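Local coordinates for protein transcriptional regulator (Streptococcus thermophilus LMD-9, PDB 5JUF) that acts as a competence regulator in the ComRS cell-to-cell communication system, probably activating transcription through its helix-turn-helix domain after sensing a peptide signal, at residues Ser224-Leu227 with Thr228-Lys232; Leu101-Ile104 with Glu105-Tyr108; Ile275-Ala278 with Ser279-Asp283; Ser138-Val141 with Glu142-Glu146; Lys181-Phe184 with Glu185-Ile188. All blocks are in the same frame, centred on the assembly; numbering follows the deposited sequence.

All five contacts are local, each between residues close in sequence, along or at the end of one helix, and all lie in the ComR tetratricopeptide region of an all-helical chain. Contacts 1, 2 and 5 are partly buried, whereas contacts 3 and 4 lie at the surface. Contacts 1, 4 and 5 lie at helix starts, with a sulfate at that of contact 4. Contact 3 ends one helix in a Schellman motif. Contact 2 lies inside a helix. Aromatic-aliphatic pairs mark contacts 1, 3 and 5; a salt bridge marks contact 4. Contacts 1 and 5 touch through Ser224 and Glu185, while contacts 3 and 4 lie about 41 Å apart between centres.

Contact 1. Residues Ser224-Leu227 with Thr228-Lys232; sequences SDFL and TVVDK
The first turn of helix 226-240 brings Phe226 against Val230, one turn further on. Asp225 holds the N-cap position, but its side chain makes no capping bond. Its carbonyl accepts the first bond of the helix: Val229 N donates to Asp225 O at 3.1 Å. Val230 N follows with a 3.0 Å bond to Phe226 O, and Asp231 N reaches Leu227 O at 2.9 Å. The Phe226 ring meets Val230 obliquely, with Phe226 CE1 3.7 Å from Val230 CG2. Val230 CG2 lies beside its own backbone N, opposite the carbonyl carbon, and this turns the methyl back toward the preceding turn. Val230 CG2 also packs 3.5 Å from Phe226 O. The helix is one of those stacked in the tetratricopeptide region. Its buried side faces helix 200-219, where Phe226 lies on Ala214 and Ile218 and Val229 lies on Ile213. Val230 packs on Val249 of helix 246-260. Thr228 and Asp231 are exposed. Thr228 CB packs on Asp225 O at 3.2 Å. The Asp231 carboxylate folds back over the same turn, placing OD2 3.3 Å from Leu227 O. Both are acceptors, so this approach is not a hydrogen bond.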
# COMPACT_ATOMS: atom_id res chain seq x y z
N SER A 224 -17.13 11.89 -9.37
CA SER A 224 -18.06 11.09 -8.59
C SER A 224 -17.37 10.62 -7.31
O SER A 224 -16.20 10.23 -7.32
CB SER A 224 -18.55 9.88 -9.40
OG SER A 224 -17.45 9.07 -9.79
N ASP A 225 -18.10 10.70 -6.20
CA ASP A 225 -17.62 10.30 -4.87
C ASP A 225 -16.42 11.11 -4.40
O ASP A 225 -15.75 10.70 -3.44
CB ASP A 225 -17.26 8.80 -4.83
CG ASP A 225 -18.40 7.92 -5.26
OD1 ASP A 225 -19.53 8.12 -4.78
OD2 ASP A 225 -18.15 7.02 -6.09
N PHE A 226 -16.11 12.24 -5.04
CA PHE A 226 -14.93 13.00 -4.64
C PHE A 226 -15.08 13.57 -3.24
O PHE A 226 -14.13 13.57 -2.45
CB PHE A 226 -14.64 14.13 -5.64
CG PHE A 226 -13.29 14.78 -5.46
CD1 PHE A 226 -13.12 15.87 -4.60
CD2 PHE A 226 -12.18 14.31 -6.16
CE1 PHE A 226 -11.88 16.45 -4.44
CE2 PHE A 226 -10.94 14.90 -6.00
CZ PHE A 226 -10.78 15.98 -5.14
N LEU A 227 -16.28 14.08 -2.91
CA LEU A 227 -16.51 14.58 -1.57
C LEU A 227 -16.47 13.47 -0.54
O LEU A 227 -16.13 13.71 0.62
CB LEU A 227 -17.84 15.32 -1.52
CG LEU A 227 -17.83 16.62 -2.33
CD1 LEU A 227 -19.11 17.40 -2.12
CD2 LEU A 227 -16.60 17.45 -1.98
N THR A 228 -16.81 12.24 -0.95
CA THR A 228 -16.64 11.08 -0.07
C THR A 228 -15.18 10.83 0.25
O THR A 228 -14.83 10.52 1.39
CB THR A 228 -17.26 9.85 -0.73
OG1 THR A 228 -18.61 10.14 -1.09
CG2 THR A 228 -17.23 8.65 0.21
N VAL A 229 -14.31 10.95 -0.76
CA VAL A 229 -12.87 10.84 -0.54
C VAL A 229 -12.39 11.92 0.43
O VAL A 229 -11.66 11.65 1.39
CB VAL A 229 -12.13 10.92 -1.89
CG1 VAL A 229 -10.62 10.90 -1.69
CG2 VAL A 229 -12.59 9.78 -2.81
N VAL A 230 -12.80 13.17 0.18
CA VAL A 230 -12.41 14.28 1.06
C VAL A 230 -12.85 14.01 2.50
O VAL A 230 -12.06 14.17 3.44
CB VAL A 230 -12.99 15.60 0.53
CG1 VAL A 230 -12.84 16.71 1.59
CG2 VAL A 230 -12.31 15.99 -0.78
N ASP A 231 -14.12 13.63 2.69
CA ASP A 231 -14.64 13.39 4.03
C ASP A 231 -13.90 12.25 4.73
O ASP A 231 -13.62 12.33 5.93
CB ASP A 231 -16.14 13.09 3.98
CG ASP A 231 -16.96 14.32 3.68
OD1 ASP A 231 -16.47 15.45 3.91
OD2 ASP A 231 -18.11 14.16 3.22
N LYS A 232 -13.60 11.17 4.00
CA LYS A 232 -12.88 10.09 4.66
C LYS A 232 -11.45 10.50 5.02
O LYS A 232 -10.93 10.08 6.06
CB LYS A 232 -12.86 8.82 3.81
CG LYS A 232 -12.57 7.58 4.65
CD LYS A 232 -12.61 6.29 3.86
CE LYS A 232 -12.55 5.07 4.79
NZ LYS A 232 -13.83 4.76 5.51

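Contact 2. Residues Leu101-Ile104 with Glu105-Tyr108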
# COMPACT_ATOMS: atom_id res chain seq x y z
N LEU A 101 14.36 5.89 2.63
CA LEU A 101 14.87 4.81 1.79
C LEU A 101 15.98 4.04 2.49
O LEU A 101 16.07 2.81 2.37
CB LEU A 101 15.37 5.39 0.46
CG LEU A 101 14.29 5.89 -0.51
CD1 LEU A 101 14.91 6.82 -1.54
CD2 LEU A 101 13.62 4.69 -1.18
N THR A 102 16.85 4.74 3.21
CA THR A 102 17.89 4.05 3.98
C THR A 102 17.28 3.13 5.03
O THR A 102 17.73 1.99 5.19
CB THR A 102 18.82 5.08 4.63
OG1 THR A 102 19.53 5.78 3.59
CG2 THR A 102 19.84 4.39 5.54
N LEU A 103 16.23 3.59 5.74
CA LEU A 103 15.54 2.74 6.72
C LEU A 103 14.95 1.50 6.07
O LEU A 103 14.96 0.42 6.67
CB LEU A 103 14.42 3.52 7.41
CG LEU A 103 14.78 4.69 8.33
CD1 LEU A 103 13.52 5.47 8.71
CD2 LEU A 103 15.50 4.17 9.57
N ILE A 104 14.36 1.65 4.89
CA ILE A 104 13.73 0.52 4.22
C ILE A 104 14.77 -0.56 3.91
O ILE A 104 14.54 -1.75 4.15
CB ILE A 104 13.01 0.99 2.94
CG1 ILE A 104 11.80 1.85 3.29
CG2 ILE A 104 12.60 -0.21 2.07
CD1 ILE A 104 11.28 2.67 2.09
N GLU A 105 15.91 -0.15 3.36
CA GLU A 105 16.96 -1.10 3.02
C GLU A 105 17.54 -1.75 4.27
O GLU A 105 17.91 -2.92 4.25
CB GLU A 105 18.06 -0.40 2.22
CG GLU A 105 17.58 0.15 0.89
CD GLU A 105 18.54 1.19 0.31
OE1 GLU A 105 19.65 1.35 0.85
OE2 GLU A 105 18.17 1.83 -0.71
N GLU A 106 17.66 -0.98 5.36
CA GLU A 106 18.15 -1.51 6.63
C GLU A 106 17.27 -2.67 7.11
O GLU A 106 17.77 -3.75 7.44
CB GLU A 106 18.19 -0.40 7.69
CG GLU A 106 18.40 -0.91 9.12
CD GLU A 106 18.12 0.12 10.22
OE1 GLU A 106 17.42 1.12 9.97
OE2 GLU A 106 18.60 -0.09 11.36
N VAL A 107 15.96 -2.47 7.11
CA VAL A 107 15.06 -3.50 7.60
C VAL A 107 15.03 -4.68 6.65
O VAL A 107 15.01 -5.84 7.07
CB VAL A 107 13.66 -2.91 7.82
CG1 VAL A 107 12.77 -3.92 8.48
CG2 VAL A 107 13.75 -1.68 8.67
N TYR A 108 15.01 -4.40 5.34
CA TYR A 108 14.98 -5.44 4.32
C TYR A 108 16.17 -6.38 4.46
O TYR A 108 16.00 -7.61 4.47
CB TYR A 108 14.99 -4.77 2.94
CG TYR A 108 14.78 -5.69 1.74
CD1 TYR A 108 15.82 -6.43 1.22
CD2 TYR A 108 13.54 -5.76 1.10
CE1 TYR A 108 15.65 -7.24 0.12
CE2 TYR A 108 13.36 -6.57 -0.01
CZ TYR A 108 14.42 -7.32 -0.49
OH TYR A 108 14.25 -8.12 -1.58
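Leu103 and Glu106 meet through different first torsions. Leu103 CG lies beside its own backbone N (chi1 -67°), whereas Glu106 CG lies opposite its own (chi1 168°). The Glu106 chain then runs extended, which brings it alongside Leu103 in the same direction. Leu103 CD2 touches Glu106 OE1 at 3.6 Å. This is a methyl against a carboxylate oxygen, a van der Waals contact on the helix surface. Glu105 makes a different approach. Its CG rests 3.4 Å from Leu101 O, and its carboxylate carbon CD is 3.6 Å from the same oxygen. That carbonyl already accepts the backbone bond from Glu105 N at 3.1 Å. Glu105 OE2 lies close to the Glu127 carboxylate, which might raise the pKa of one of them. Val107 turns CG2 back along the helix, to 3.1 Å from Leu103 O. The regular backbone bonds continue with Glu106 N to Thr102 O at 3.0 Å and Tyr108 N to Ile104 O at 2.9 Å. Thr102 OG1 bonds back to Lys98 O, one turn earlier. The whole segment belongs to the middle of helix 94-111 in the tetratricopeptide region. On one side, Leu103 packs on Arg84 and Val107 on Tyr78 and Met81 of helix 76-86. Toward helix 117-130, Ile104 lies on Leu126 and Leu130, and Tyr108 on Asp124.

Contact 3. Residues Ile275-Ala278 with Ser279-Asp283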
# COMPACT_ATOMS: atom_id res chain seq x y z
N ILE A 275 -4.26 27.76 3.71
CA ILE A 275 -3.16 28.69 3.97
C ILE A 275 -3.14 29.08 5.44
O ILE A 275 -2.08 29.08 6.09
CB ILE A 275 -3.29 29.92 3.06
CG1 ILE A 275 -3.06 29.52 1.60
CG2 ILE A 275 -2.33 31.02 3.51
CD1 ILE A 275 -3.50 30.58 0.57
N VAL A 276 -4.30 29.44 6.00
CA VAL A 276 -4.35 29.82 7.41
C VAL A 276 -3.90 28.66 8.28
O VAL A 276 -3.13 28.84 9.23
CB VAL A 276 -5.76 30.31 7.79
CG1 VAL A 276 -5.90 30.39 9.30
CG2 VAL A 276 -6.05 31.68 7.16
N PHE A 277 -4.35 27.44 7.96
CA PHE A 277 -3.96 26.28 8.75
C PHE A 277 -2.45 26.06 8.70
O PHE A 277 -1.80 25.88 9.73
CB PHE A 277 -4.71 25.03 8.26
CG PHE A 277 -4.78 23.90 9.27
CD1 PHE A 277 -3.67 23.12 9.56
CD2 PHE A 277 -5.98 23.61 9.92
CE1 PHE A 277 -3.74 22.07 10.49
CE2 PHE A 277 -6.06 22.58 10.87
CZ PHE A 277 -4.94 21.80 11.14
N ALA A 278 -1.87 26.07 7.49
CA ALA A 278 -0.42 25.98 7.36
C ALA A 278 0.28 27.07 8.16
O ALA A 278 1.30 26.82 8.82
CB ALA A 278 0.00 26.06 5.88
N SER A 279 -0.27 28.29 8.13
CA SER A 279 0.35 29.41 8.83
C SER A 279 0.25 29.23 10.34
O SER A 279 1.20 29.55 11.07
CB SER A 279 -0.32 30.71 8.40
OG SER A 279 0.16 31.80 9.16
N VAL A 280 -0.89 28.75 10.83
CA VAL A 280 -1.03 28.51 12.26
C VAL A 280 -0.12 27.36 12.71
O VAL A 280 0.42 27.39 13.82
CB VAL A 280 -2.51 28.27 12.59
CG1 VAL A 280 -2.68 27.84 14.01
CG2 VAL A 280 -3.30 29.54 12.36
N LEU A 281 0.10 26.36 11.86
CA LEU A 281 1.11 25.33 12.13
C LEU A 281 2.54 25.86 12.04
O LEU A 281 3.47 25.13 12.40
CB LEU A 281 0.98 24.17 11.16
CG LEU A 281 -0.29 23.33 11.13
CD1 LEU A 281 -0.17 22.30 10.04
CD2 LEU A 281 -0.53 22.67 12.48
N GLU A 282 2.74 27.08 11.53
CA GLU A 282 4.07 27.65 11.32
C GLU A 282 4.92 26.78 10.40
O GLU A 282 6.12 26.61 10.60
CB GLU A 282 4.79 27.90 12.66
CG GLU A 282 3.99 28.78 13.60
CD GLU A 282 4.73 29.09 14.89
OE1 GLU A 282 5.88 29.57 14.83
OE2 GLU A 282 4.15 28.86 15.97
N ASP A 283 4.29 26.23 9.37
CA ASP A 283 4.96 25.47 8.32
C ASP A 283 5.07 26.40 7.11
O ASP A 283 4.19 26.41 6.24
CB ASP A 283 4.18 24.19 8.01
CG ASP A 283 4.94 23.26 7.08
OD1 ASP A 283 5.87 23.71 6.37
OD2 ASP A 283 4.59 22.07 7.05
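Phe277 with Leu281 and Val276 with Val280 are the apolar pairs at the end of helix 264-280. Phe277 CE1 meets Leu281 CD1 at 3.6 Å, with the methyl at the edge of the ring and near its plane. The Leu281 side chain points back here because CG lies beside the backbone N (chi1 -62°). Leu281 CG also packs on Phe277 O at 3.3 Å. Val276 CG1 and Val280 CG2 run alongside each other at a looser 4.1 Å. Val280 CG2 comes nearer to the backbone, 3.2 Å from Val276 O. Backbone bonds form the second group. Val280 N donates to Val276 O at 2.8 Å, and Leu281 N to Phe277 O at 2.9 Å. The helix then ends in a Schellman motif. Glu282 takes a positive phi of 58°, and the chain turns back so that Asp283 N bonds Ala278 O at 3.1 Å. Within the same turn, Glu282 N donates to Ser279 O. Polar side-chain bonding passes on to the next helix of the tetratricopeptide region: Asp283 is the N-cap of helix 284-296, and its OD1 accepts from Leu286 N. Ala278 and Ser279 pack on Glu287 of that helix. Phe277 lies on Lys246 and Pro247 at helix 246-260.

Contact 4. Residues Ser138-Val141 with Glu142-Glu146; sequences SPKV and EEIYE. With SO4 (sulfate ion), chain C.
Lys140 reaches along the first turn of helix 139-152 to Glu143. The helix belongs to the tetratricopeptide region, and a sulfate, probably from the crystallisation liquor, sits at its N-terminal end. Lys140 CB packs on the sulfate, 3.5 Å from O3. CG lies opposite the backbone N, and the chain then bends at chi2 (56°) and chi3. The chi2 bend brings Lys140 CD to 4.1 Å from Ile144 CD1; the chi3 bend then turns CE and NZ to Glu143. CE packs on Glu143 OE1. At the tip, Lys140 NZ forms a salt bridge to Glu143 OE1 at 3.1 Å, meeting it on the syn side and 23° out of the carboxylate plane. The sulfate is held by backbone and side chain together. Lys140 N donates to O3, and Val141 N gives a nearly straight bond to O2 (172°). Ser138 OG also donates to O2. The N-H groups of a helix start would favour an anion here. Glu143 faces Arg35 and Arg39 of helix 34-41, in the helix-turn-helix region, and Glu146 makes a salt bridge to Arg35. Glu142 OE2 bonds His172 NE2, while Val141 packs on Leu121 and Tyr168. On the other oxygen of that carboxylate, a water lies 2.7 Å from Glu142 OE1 and also meets Ser138 O.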
# COMPACT_ATOMS: atom_id res chain seq x y z
N SER A 138 11.35 -2.88 -12.82
CA SER A 138 11.44 -3.73 -11.64
C SER A 138 10.69 -5.05 -11.89
O SER A 138 9.65 -5.32 -11.27
CB SER A 138 10.86 -3.00 -10.42
OG SER A 138 11.31 -3.55 -9.20
N PRO A 139 11.21 -5.90 -12.78
CA PRO A 139 10.38 -7.03 -13.26
C PRO A 139 10.14 -8.13 -12.24
O PRO A 139 9.06 -8.75 -12.25
CB PRO A 139 11.16 -7.54 -14.48
CG PRO A 139 12.55 -7.01 -14.33
CD PRO A 139 12.44 -5.73 -13.58
N LYS A 140 11.08 -8.42 -11.34
CA LYS A 140 10.82 -9.43 -10.32
C LYS A 140 9.78 -8.94 -9.32
O LYS A 140 8.88 -9.69 -8.92
CB LYS A 140 12.11 -9.83 -9.62
CG LYS A 140 11.90 -10.74 -8.42
CD LYS A 140 11.13 -12.02 -8.79
CE LYS A 140 12.04 -13.06 -9.43
NZ LYS A 140 11.33 -14.35 -9.67
N VAL A 141 9.91 -7.69 -8.88
CA VAL A 141 8.88 -7.09 -8.03
C VAL A 141 7.53 -7.12 -8.75
O VAL A 141 6.50 -7.43 -8.14
CB VAL A 141 9.29 -5.66 -7.65
CG1 VAL A 141 8.14 -4.91 -6.98
CG2 VAL A 141 10.50 -5.70 -6.72
N GLU A 142 7.53 -6.81 -10.06
CA GLU A 142 6.28 -6.76 -10.80
C GLU A 142 5.60 -8.13 -10.85
O GLU A 142 4.39 -8.25 -10.67
CB GLU A 142 6.54 -6.24 -12.22
CG GLU A 142 5.25 -5.99 -13.00
CD GLU A 142 4.43 -4.83 -12.42
OE1 GLU A 142 4.95 -4.06 -11.58
OE2 GLU A 142 3.26 -4.68 -12.82
N GLU A 143 6.38 -9.19 -11.09
CA GLU A 143 5.78 -10.53 -11.13
C GLU A 143 5.11 -10.88 -9.81
O GLU A 143 4.02 -11.46 -9.78
CB GLU A 143 6.86 -11.55 -11.50
CG GLU A 143 6.43 -13.00 -11.38
CD GLU A 143 7.60 -13.96 -11.60
OE1 GLU A 143 8.74 -13.62 -11.21
OE2 GLU A 143 7.37 -15.06 -12.14
N ILE A 144 5.75 -10.53 -8.69
CA ILE A 144 5.19 -10.82 -7.38
C ILE A 144 3.98 -9.93 -7.11
O ILE A 144 2.94 -10.40 -6.64
CB ILE A 144 6.26 -10.66 -6.30
CG1 ILE A 144 7.37 -11.71 -6.53
CG2 ILE A 144 5.65 -10.74 -4.89
CD1 ILE A 144 8.57 -11.57 -5.62
N TYR A 145 4.10 -8.63 -7.41
CA TYR A 145 2.97 -7.72 -7.31
C TYR A 145 1.75 -8.23 -8.08
O TYR A 145 0.62 -8.14 -7.58
CB TYR A 145 3.39 -6.34 -7.80
CG TYR A 145 2.21 -5.49 -8.20
CD1 TYR A 145 1.41 -4.89 -7.25
CD2 TYR A 145 1.90 -5.30 -9.55
CE1 TYR A 145 0.33 -4.10 -7.61
CE2 TYR A 145 0.83 -4.53 -9.92
CZ TYR A 145 0.04 -3.93 -8.94
OH TYR A 145 -1.03 -3.16 -9.32
N GLU A 146 1.94 -8.73 -9.31
CA GLU A 146 0.80 -9.13 -10.14
C GLU A 146 -0.12 -10.08 -9.40
O GLU A 146 -1.34 -9.90 -9.37
CB GLU A 146 1.26 -9.80 -11.44
CG GLU A 146 1.80 -8.88 -12.50
CD GLU A 146 2.29 -9.65 -13.72
OE1 GLU A 146 2.21 -10.91 -13.74
OE2 GLU A 146 2.74 -8.98 -14.67
S SO4 C . 13.57 -6.07 -9.82
O1 SO4 C . 14.12 -4.79 -10.27
O2 SO4 C . 12.16 -5.92 -9.49
O3 SO4 C . 13.73 -7.05 -10.90
O4 SO4 C . 14.29 -6.52 -8.63
O HOH W 1 7.24 -3.60 -10.31

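Contact 5. Residues Lys181-Phe184 with Glu185-Ile188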
# COMPACT_ATOMS: atom_id res chain seq x y z
N LYS A 181 -11.50 1.54 -16.17
CA LYS A 181 -12.26 2.41 -15.28
C LYS A 181 -13.10 1.62 -14.29
O LYS A 181 -13.29 2.05 -13.15
CB LYS A 181 -13.16 3.35 -16.09
CG LYS A 181 -12.45 4.14 -17.17
CD LYS A 181 -13.46 4.85 -18.06
CE LYS A 181 -12.80 5.79 -19.04
NZ LYS A 181 -13.81 6.58 -19.80
N LYS A 182 -13.62 0.46 -14.71
CA LYS A 182 -14.44 -0.35 -13.81
C LYS A 182 -13.62 -0.91 -12.65
O LYS A 182 -14.09 -0.93 -11.50
CB LYS A 182 -15.11 -1.48 -14.58
CG LYS A 182 -16.21 -1.01 -15.53
CD LYS A 182 -17.06 -2.17 -16.03
CE LYS A 182 -18.20 -1.66 -16.91
NZ LYS A 182 -19.07 -2.76 -17.42
N LEU A 183 -12.41 -1.40 -12.92
CA LEU A 183 -11.52 -1.82 -11.83
C LEU A 183 -11.22 -0.66 -10.87
O LEU A 183 -11.22 -0.84 -9.65
CB LEU A 183 -10.22 -2.37 -12.41
CG LEU A 183 -9.15 -2.72 -11.37
CD1 LEU A 183 -9.66 -3.84 -10.47
CD2 LEU A 183 -7.85 -3.12 -12.07
N PHE A 184 -10.93 0.52 -11.41
CA PHE A 184 -10.59 1.65 -10.56
C PHE A 184 -11.75 2.00 -9.64
O PHE A 184 -11.56 2.18 -8.42
CB PHE A 184 -10.16 2.84 -11.43
CG PHE A 184 -9.70 4.05 -10.65
CD1 PHE A 184 -8.63 3.98 -9.78
CD2 PHE A 184 -10.31 5.28 -10.85
CE1 PHE A 184 -8.21 5.11 -9.09
CE2 PHE A 184 -9.89 6.40 -10.17
CZ PHE A 184 -8.84 6.32 -9.29
N GLU A 185 -12.96 2.06 -10.19
CA GLU A 185 -14.14 2.36 -9.38
C GLU A 185 -14.36 1.31 -8.30
O GLU A 185 -14.73 1.64 -7.17
CB GLU A 185 -15.39 2.45 -10.28
CG GLU A 185 -15.41 3.65 -11.20
CD GLU A 185 -15.55 4.97 -10.46
OE1 GLU A 185 -15.20 6.02 -11.04
OE2 GLU A 185 -16.01 4.95 -9.30
N ARG A 186 -14.17 0.03 -8.65
CA ARG A 186 -14.30 -1.04 -7.68
C ARG A 186 -13.29 -0.89 -6.55
O ARG A 186 -13.65 -1.00 -5.37
CB ARG A 186 -14.11 -2.38 -8.39
CG ARG A 186 -14.36 -3.61 -7.53
CD ARG A 186 -14.41 -4.87 -8.41
NE ARG A 186 -13.19 -5.67 -8.30
CZ ARG A 186 -12.75 -6.49 -9.25
NH1 ARG A 186 -11.64 -7.18 -9.07
NH2 ARG A 186 -13.41 -6.60 -10.39
N ILE A 187 -12.02 -0.63 -6.88
CA ILE A 187 -11.01 -0.42 -5.85
C ILE A 187 -11.34 0.81 -5.01
O ILE A 187 -11.26 0.77 -3.77
CB ILE A 187 -9.61 -0.32 -6.48
CG1 ILE A 187 -9.24 -1.61 -7.21
CG2 ILE A 187 -8.53 -0.02 -5.41
CD1 ILE A 187 -9.04 -2.81 -6.29
N ILE A 188 -11.71 1.92 -5.66
CA ILE A 188 -12.05 3.16 -4.95
C ILE A 188 -13.13 2.90 -3.91
O ILE A 188 -13.01 3.30 -2.75
CB ILE A 188 -12.53 4.25 -5.94
CG1 ILE A 188 -11.42 4.79 -6.81
CG2 ILE A 188 -13.21 5.39 -5.20
CD1 ILE A 188 -10.08 4.49 -6.33
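Ile188 CD1 lies over one face of the Phe184 ring, 3.8 Å from the centroid and 27° off the ring normal. This is a CH-pi contact, and the methyl sits toward the rim, with Phe184 CE1 3.4 Å from Ile188 CD1. The Ile188 chi2 of -16° is near eclipsed, so CD1 is held over the ring in a probably strained arrangement. Leu183 has two partners. Its CD1 packs alongside Ile187 at 4.0 Å from CG1. The same methyl lies over one face of the Arg186 guanidinium, 4.1 Å from NH1. Beneath these side chains, Ile187 N bonds Leu183 O at 2.9 Å, and Ile188 N bonds Phe184 O at 2.8 Å. These bonds fix the spacing of the pairs along helix 181-192. Further out, the helix contacts two neighbours in the tetratricopeptide region: Leu183 and Phe184 pack on Tyr169 and Ile187 on Ile166 of helix 160-173, while Phe184 meets Leu216 and Ile188 meets Ile213 of helix 200-219. Arg186 NH1 donates to Lys153 O, which anchors the guanidinium. The Phe184, Leu183, Ile187 and Ile188 contacts are dispersive, whereas Arg186 combines a methyl over one face with a hydrogen bond from NH1.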